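Long-range contacts in capsid protein (Bocavirus gorilla/GBoV1/2009, PDB 7LNK), which builds the T=1 icosahedral shell of a gorilla bocavirus, sixty copies of the chain assembling into the capsid: residues A[66-72]-A[143-147]; A[270-274]-A[285-289]; A[223-227]-A[506-510]. One frame throughout, in Å; residues are numbered along the deposited sequence.

Contact 1: residues A[66-72]-A[143-147]; sequences NFNQYSC and DVMPD
Met-145 and Val-144 settle against the loop from Asn-66 to Cys-72, joining two connections that lead to and from strands of the jelly-roll barrel shared by parvovirus capsid proteins. Residues 66-72 link strand 62-65 to helix 76-85, whereas 143-147 come before strand 153-160, to which 62-65 is paired.

Two hydrogen bonds tie the loops. In the backbone one, Met-145 N donates to Asn-66 O over 3.0 Å, and Val-144 CA adds a CA-H...O contact to the same oxygen at 3.3 Å. The other joins side chains: Ser-71 OG donates to Asp-147 OD1 (2.6 Å), meeting the carboxylate on its syn side but 23° out of its plane. Asp-147 OD2 also has a long, weak ion pair with Arg-383. Asn-66 OD1 bonds outside the two loops, to Ser-137 OG.

Apolar packing fills the middle. One branch of Val-144, CG2, sits 3.6 Å from Gln-69 CB and 3.9 Å from Cys-72 SG, so this methyl touches both Gln-69 and Cys-72.

The sulfur of Met-145 makes a Met-aromatic contact at the edge of the Phe-67 ring, SD lying 5.2 Å from the ring centroid and 76° off its normal. A bend about the CG-SD bond (chi3 72°) brings Met-145 CE to 3.6 Å from Cys-72 CB.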
# COMPACT_ATOMS: atom_id res chain seq x y z
N ASN A 66 52.91 -85.75 -3.63
CA ASN A 66 51.75 -86.62 -3.70
C ASN A 66 51.04 -86.62 -2.36
O ASN A 66 51.57 -87.12 -1.37
CB ASN A 66 52.14 -88.05 -4.08
CG ASN A 66 50.94 -88.90 -4.38
OD1 ASN A 66 49.91 -88.40 -4.82
ND2 ASN A 66 51.06 -90.19 -4.15
N PHE A 67 49.84 -86.05 -2.33
CA PHE A 67 49.04 -85.98 -1.12
C PHE A 67 47.99 -87.08 -1.03
O PHE A 67 47.17 -87.06 -0.11
CB PHE A 67 48.39 -84.61 -0.99
CG PHE A 67 49.38 -83.51 -0.84
CD1 PHE A 67 49.95 -83.25 0.38
CD2 PHE A 67 49.77 -82.77 -1.93
CE1 PHE A 67 50.87 -82.25 0.52
CE2 PHE A 67 50.69 -81.78 -1.80
CZ PHE A 67 51.24 -81.52 -0.57
N ASN A 68 47.97 -88.03 -1.96
CA ASN A 68 46.81 -88.90 -2.02
C ASN A 68 47.06 -90.15 -1.18
O ASN A 68 47.62 -91.15 -1.62
CB ASN A 68 46.56 -89.25 -3.48
CG ASN A 68 45.29 -89.99 -3.70
OD1 ASN A 68 44.32 -89.81 -2.99
ND2 ASN A 68 45.28 -90.86 -4.71
N GLN A 69 46.56 -90.09 0.05
CA GLN A 69 46.25 -91.20 0.93
C GLN A 69 45.39 -90.62 2.04
O GLN A 69 45.47 -89.42 2.31
CB GLN A 69 47.51 -91.87 1.46
CG GLN A 69 47.28 -93.08 2.30
CD GLN A 69 48.55 -93.81 2.60
OE1 GLN A 69 49.58 -93.52 2.02
NE2 GLN A 69 48.50 -94.72 3.55
N TYR A 70 44.62 -91.45 2.73
CA TYR A 70 43.91 -90.89 3.87
C TYR A 70 44.80 -90.75 5.09
O TYR A 70 44.63 -89.82 5.88
CB TYR A 70 42.68 -91.71 4.22
CG TYR A 70 41.56 -91.59 3.22
CD1 TYR A 70 40.68 -90.53 3.29
CD2 TYR A 70 41.36 -92.54 2.26
CE1 TYR A 70 39.66 -90.41 2.40
CE2 TYR A 70 40.34 -92.43 1.36
CZ TYR A 70 39.49 -91.37 1.44
OH TYR A 70 38.46 -91.26 0.55
N SER A 71 45.76 -91.66 5.26
CA SER A 71 46.54 -91.67 6.50
C SER A 71 47.41 -90.45 6.63
O SER A 71 47.80 -90.08 7.74
CB SER A 71 47.38 -92.94 6.56
OG SER A 71 48.32 -92.96 5.52
N CYS A 72 47.74 -89.79 5.52
CA CYS A 72 48.61 -88.63 5.61
C CYS A 72 47.83 -87.40 6.07
O CYS A 72 48.42 -86.46 6.60
CB CYS A 72 49.30 -88.37 4.27
SG CYS A 72 48.24 -88.19 2.85
N ASP A 143 55.04 -92.82 -2.83
CA ASP A 143 55.51 -91.44 -2.91
C ASP A 143 54.74 -90.50 -1.99
O ASP A 143 55.10 -89.32 -1.90
CB ASP A 143 55.43 -90.96 -4.36
CG ASP A 143 54.03 -90.99 -4.92
OD1 ASP A 143 53.07 -91.22 -4.16
OD2 ASP A 143 53.87 -90.79 -6.14
N VAL A 144 53.71 -90.98 -1.31
CA VAL A 144 52.78 -90.11 -0.62
C VAL A 144 53.42 -89.51 0.63
O VAL A 144 54.40 -90.03 1.17
CB VAL A 144 51.52 -90.93 -0.29
CG1 VAL A 144 51.87 -92.02 0.69
CG2 VAL A 144 50.39 -90.07 0.22
N MET A 145 52.86 -88.39 1.07
CA MET A 145 53.29 -87.70 2.28
C MET A 145 53.30 -88.65 3.48
O MET A 145 52.45 -89.54 3.57
CB MET A 145 52.37 -86.51 2.53
CG MET A 145 52.61 -85.75 3.80
SD MET A 145 51.65 -84.24 3.96
CE MET A 145 50.00 -84.86 4.25
N PRO A 146 54.25 -88.50 4.40
CA PRO A 146 54.34 -89.45 5.50
C PRO A 146 53.18 -89.30 6.45
O PRO A 146 52.48 -88.28 6.46
CB PRO A 146 55.66 -89.07 6.18
CG PRO A 146 56.42 -88.39 5.12
CD PRO A 146 55.38 -87.57 4.46
N ASP A 147 52.97 -90.34 7.26
CA ASP A 147 51.94 -90.26 8.29
C ASP A 147 52.42 -89.47 9.48
O ASP A 147 51.69 -88.63 10.02
CB ASP A 147 51.53 -91.67 8.70
CG ASP A 147 50.80 -92.40 7.61
OD1 ASP A 147 50.37 -91.73 6.65
OD2 ASP A 147 50.65 -93.63 7.70

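Contact 2: residues A[270-274]-A[285-289]; sequences GFLGG and APYMV
Tyr-287 OH lies 3.1 Å from Gly-274 N and sits where several polar groups converge. It takes part in weak hydrogen bonds with Asp-367 OD1 of its own chain, an oxygen that also accepts a hydrogen bond from Gly-273 N, and with Arg-356 NE of a neighbouring subunit. One carboxylate thus links the phenol to the backbone turn that follows strand 270-271.

Behind the hydroxyl, the tyrosine ring reaches across to Phe-271. The two rings meet obliquely, with centroids 4.6 Å apart and planes inclined at 32°. Phe-271 CD2 stands over the centre of one face of Tyr-287, 3.6 Å above the plane, while Phe-271 CB approaches Tyr-287 CE2 at 3.3 Å. A chi1 of -69° turns CG of Tyr-287 away from its own carbonyl carbon and sends the ring across to Phe-271, and the two side chains cross at about a right angle as they extend towards each other from their strands. Phe-271 also stacks on Phe-371 of the neighbouring subunit, so the aromatic cluster spans the interface.

At the other end of the contact the backbones close up. Gly-274 has no side chain, and its CA comes within 4.2 Å of Pro-286 CA, with Pro-286 CB resting 3.4 Å from Gly-274 C. Residues 287-289 then pair in an antiparallel ladder with a strand of the neighbouring subunit. Aromatic packing inside the chain thus continues directly into intersubunit pairing, consistent with the long, intertwined surface insertion between barrel strands G and H of parvovirus capsid proteins.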
# COMPACT_ATOMS: atom_id res chain seq x y z
N GLY A 270 31.27 -108.19 -10.78
CA GLY A 270 32.58 -108.63 -10.35
C GLY A 270 33.02 -109.84 -11.13
O GLY A 270 32.21 -110.51 -11.79
N PHE A 271 34.31 -110.11 -11.05
CA PHE A 271 34.94 -111.26 -11.70
C PHE A 271 35.58 -112.14 -10.64
O PHE A 271 36.57 -111.76 -10.02
CB PHE A 271 35.99 -110.80 -12.70
CG PHE A 271 35.44 -110.14 -13.91
CD1 PHE A 271 34.14 -110.37 -14.31
CD2 PHE A 271 36.23 -109.29 -14.66
CE1 PHE A 271 33.64 -109.77 -15.43
CE2 PHE A 271 35.73 -108.69 -15.78
CZ PHE A 271 34.44 -108.93 -16.17
N LEU A 272 35.01 -113.32 -10.43
CA LEU A 272 35.65 -114.37 -9.66
C LEU A 272 36.32 -115.42 -10.54
O LEU A 272 36.92 -116.35 -10.01
CB LEU A 272 34.64 -115.05 -8.74
CG LEU A 272 34.05 -114.12 -7.68
CD1 LEU A 272 32.98 -114.82 -6.89
CD2 LEU A 272 35.13 -113.58 -6.77
N GLY A 273 36.23 -115.28 -11.86
CA GLY A 273 36.63 -116.35 -12.76
C GLY A 273 38.10 -116.40 -13.11
O GLY A 273 38.62 -117.48 -13.41
N GLY A 274 38.77 -115.26 -13.08
CA GLY A 274 40.16 -115.23 -13.47
C GLY A 274 41.10 -115.67 -12.36
O GLY A 274 40.71 -115.82 -11.21
N ALA A 285 47.79 -110.81 -12.85
CA ALA A 285 46.46 -110.41 -12.45
C ALA A 285 45.49 -111.41 -13.04
O ALA A 285 45.80 -112.05 -14.05
CB ALA A 285 46.12 -108.99 -12.92
N PRO A 286 44.31 -111.58 -12.44
CA PRO A 286 43.32 -112.48 -13.04
C PRO A 286 42.86 -112.02 -14.40
O PRO A 286 42.34 -112.84 -15.17
CB PRO A 286 42.19 -112.45 -12.01
CG PRO A 286 42.86 -112.14 -10.74
CD PRO A 286 43.91 -111.14 -11.10
N TYR A 287 43.02 -110.75 -14.73
CA TYR A 287 42.54 -110.17 -15.97
C TYR A 287 43.53 -109.15 -16.50
O TYR A 287 44.07 -108.35 -15.74
CB TYR A 287 41.17 -109.52 -15.76
CG TYR A 287 40.07 -110.51 -15.51
CD1 TYR A 287 39.32 -111.02 -16.55
CD2 TYR A 287 39.81 -110.98 -14.23
CE1 TYR A 287 38.32 -111.93 -16.33
CE2 TYR A 287 38.83 -111.90 -14.01
CZ TYR A 287 38.09 -112.37 -15.06
OH TYR A 287 37.09 -113.29 -14.84
N MET A 288 43.76 -109.19 -17.80
CA MET A 288 44.54 -108.19 -18.52
C MET A 288 43.62 -107.35 -19.39
O MET A 288 42.85 -107.89 -20.19
CB MET A 288 45.61 -108.82 -19.39
CG MET A 288 46.70 -109.45 -18.62
SD MET A 288 47.57 -108.17 -17.73
CE MET A 288 48.75 -109.16 -16.85
N VAL A 289 43.70 -106.03 -19.24
CA VAL A 289 43.09 -105.11 -20.18
C VAL A 289 44.17 -104.73 -21.19
O VAL A 289 45.17 -104.09 -20.84
CB VAL A 289 42.48 -103.89 -19.48
CG1 VAL A 289 41.31 -104.32 -18.64
CG2 VAL A 289 43.48 -103.21 -18.60

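Contact 3: residues A[223-227]-A[506-510]; sequences AYIPP and INKVL
The carboxyl end of the chain, Val-509 and Leu-510, packs against Tyr-224 and Ile-225, where the polypeptide leaves strand 207-223 of the jelly roll and enters the long insertion that follows. The contact is made by van der Waals packing.

Leu-510 and Tyr-224 carry much of it, the two methyls of the leucine parting to different neighbours. Leu-510 CD2 touches Ala-223 CB at 4.0 Å. Leu-510 CD1 drops into the bend of the 223-227 segment, 3.3 Å from Ile-225 O, 4.2 Å from Ile-225 CG1 and 4.3 Å from Pro-227 CG. With chi1 at -65° and chi2 at 177°, the leucine extends towards this bend and away from its own carboxylate.

Tyr-224 lies alongside Val-509, both side chains pointing the same way, and Val-509 CG2 is 4.1 Å from Tyr-224 OH. Further back, Lys-508 O approaches the ring obliquely, 3.2 Å from Tyr-224 CE2. The tyrosine has CG between its backbone N and carbonyl carbon (chi1 60°), which stands the ring up beside the terminal segment.

The terminal carboxylate turns to a neighbouring subunit: Leu-510 OXT forms a salt bridge with Lys-390 NZ of that chain. Tyr-224 and Ile-225 both pack on its Pro-162. The carboxyl terminus thus lies at a subunit interface of the T=1 shell, where strand 207-223 gives way to the insertion between barrel strands G and H.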
# COMPACT_ATOMS: atom_id res chain seq x y z
N ALA A 223 25.04 -102.10 5.60
CA ALA A 223 23.77 -102.77 5.45
C ALA A 223 23.76 -103.94 6.42
O ALA A 223 24.66 -104.79 6.39
CB ALA A 223 23.57 -103.24 4.01
N TYR A 224 22.78 -103.97 7.32
CA TYR A 224 22.65 -105.09 8.23
C TYR A 224 21.95 -106.27 7.57
O TYR A 224 22.07 -107.41 8.04
CB TYR A 224 21.92 -104.65 9.50
CG TYR A 224 20.53 -104.13 9.27
CD1 TYR A 224 19.44 -104.99 9.26
CD2 TYR A 224 20.29 -102.78 9.10
CE1 TYR A 224 18.18 -104.52 9.06
CE2 TYR A 224 19.03 -102.31 8.89
CZ TYR A 224 17.98 -103.19 8.87
OH TYR A 224 16.71 -102.71 8.67
N ILE A 225 21.23 -106.02 6.48
CA ILE A 225 20.62 -107.08 5.69
C ILE A 225 20.91 -106.82 4.22
O ILE A 225 21.22 -105.69 3.82
CB ILE A 225 19.10 -107.18 5.92
CG1 ILE A 225 18.44 -105.84 5.60
CG2 ILE A 225 18.79 -107.68 7.31
CD1 ILE A 225 16.95 -105.88 5.58
N PRO A 226 20.85 -107.86 3.40
CA PRO A 226 20.92 -107.67 1.96
C PRO A 226 19.63 -107.06 1.43
O PRO A 226 18.60 -107.07 2.12
CB PRO A 226 21.10 -109.10 1.43
CG PRO A 226 21.72 -109.81 2.54
CD PRO A 226 21.07 -109.26 3.76
N PRO A 227 19.65 -106.52 0.22
CA PRO A 227 18.40 -106.00 -0.36
C PRO A 227 17.32 -107.04 -0.55
O PRO A 227 16.16 -106.68 -0.72
CB PRO A 227 18.87 -105.43 -1.71
CG PRO A 227 20.28 -105.10 -1.49
CD PRO A 227 20.81 -106.17 -0.60
N ILE A 506 28.44 -97.98 11.40
CA ILE A 506 27.15 -97.30 11.49
C ILE A 506 26.14 -98.07 10.65
O ILE A 506 26.27 -98.15 9.43
CB ILE A 506 27.27 -95.84 11.04
CG1 ILE A 506 28.19 -95.09 12.00
CG2 ILE A 506 25.92 -95.20 11.01
CD1 ILE A 506 28.60 -93.75 11.50
N ASN A 507 25.11 -98.61 11.30
CA ASN A 507 24.09 -99.35 10.58
C ASN A 507 23.26 -98.43 9.70
O ASN A 507 23.18 -97.22 9.92
CB ASN A 507 23.18 -100.10 11.54
CG ASN A 507 23.85 -101.29 12.16
OD1 ASN A 507 24.80 -101.83 11.61
ND2 ASN A 507 23.36 -101.72 13.31
N LYS A 508 22.63 -99.03 8.70
CA LYS A 508 21.88 -98.33 7.68
C LYS A 508 20.62 -99.11 7.36
O LYS A 508 20.68 -100.31 7.07
CB LYS A 508 22.75 -98.17 6.44
CG LYS A 508 22.11 -97.57 5.24
CD LYS A 508 23.15 -97.46 4.15
CE LYS A 508 23.48 -98.80 3.55
NZ LYS A 508 24.49 -98.66 2.48
N VAL A 509 19.48 -98.44 7.40
CA VAL A 509 18.21 -99.02 6.97
C VAL A 509 18.13 -98.86 5.47
O VAL A 509 18.23 -97.74 4.95
CB VAL A 509 17.02 -98.36 7.67
CG1 VAL A 509 15.73 -98.88 7.10
CG2 VAL A 509 17.06 -98.63 9.14
N LEU A 510 17.95 -99.97 4.76
CA LEU A 510 17.90 -99.92 3.31
C LEU A 510 16.60 -99.32 2.80
O LEU A 510 16.61 -98.45 1.93
CB LEU A 510 18.08 -101.31 2.72
CG LEU A 510 19.44 -101.98 2.95
CD1 LEU A 510 19.42 -103.36 2.36
CD2 LEU A 510 20.54 -101.14 2.34
OXT LEU A 510 15.51 -99.69 3.23

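In the fold
The three contacts lie about 30 Å apart, centre to centre, and none touches another. Contact 1, about 10 Å from the centre of the chain, ties loops that connect barrel strands, with clear hydrogen bonds alongside sulfur and methyl packing. Contacts 2 and 3 lie farther out, at about 19 and 27 Å, but are also buried in the assembly, where other copies of the protein lie against both. Contact 2 relies on aromatic rings, contact 3 on Leu-510 and Val-509 packed against Tyr-224, Ala-223 and Ile-225. Along the sequence contact 1 closes first; contact 2 lies within the insertion between strands G and H, while contact 3 holds its start.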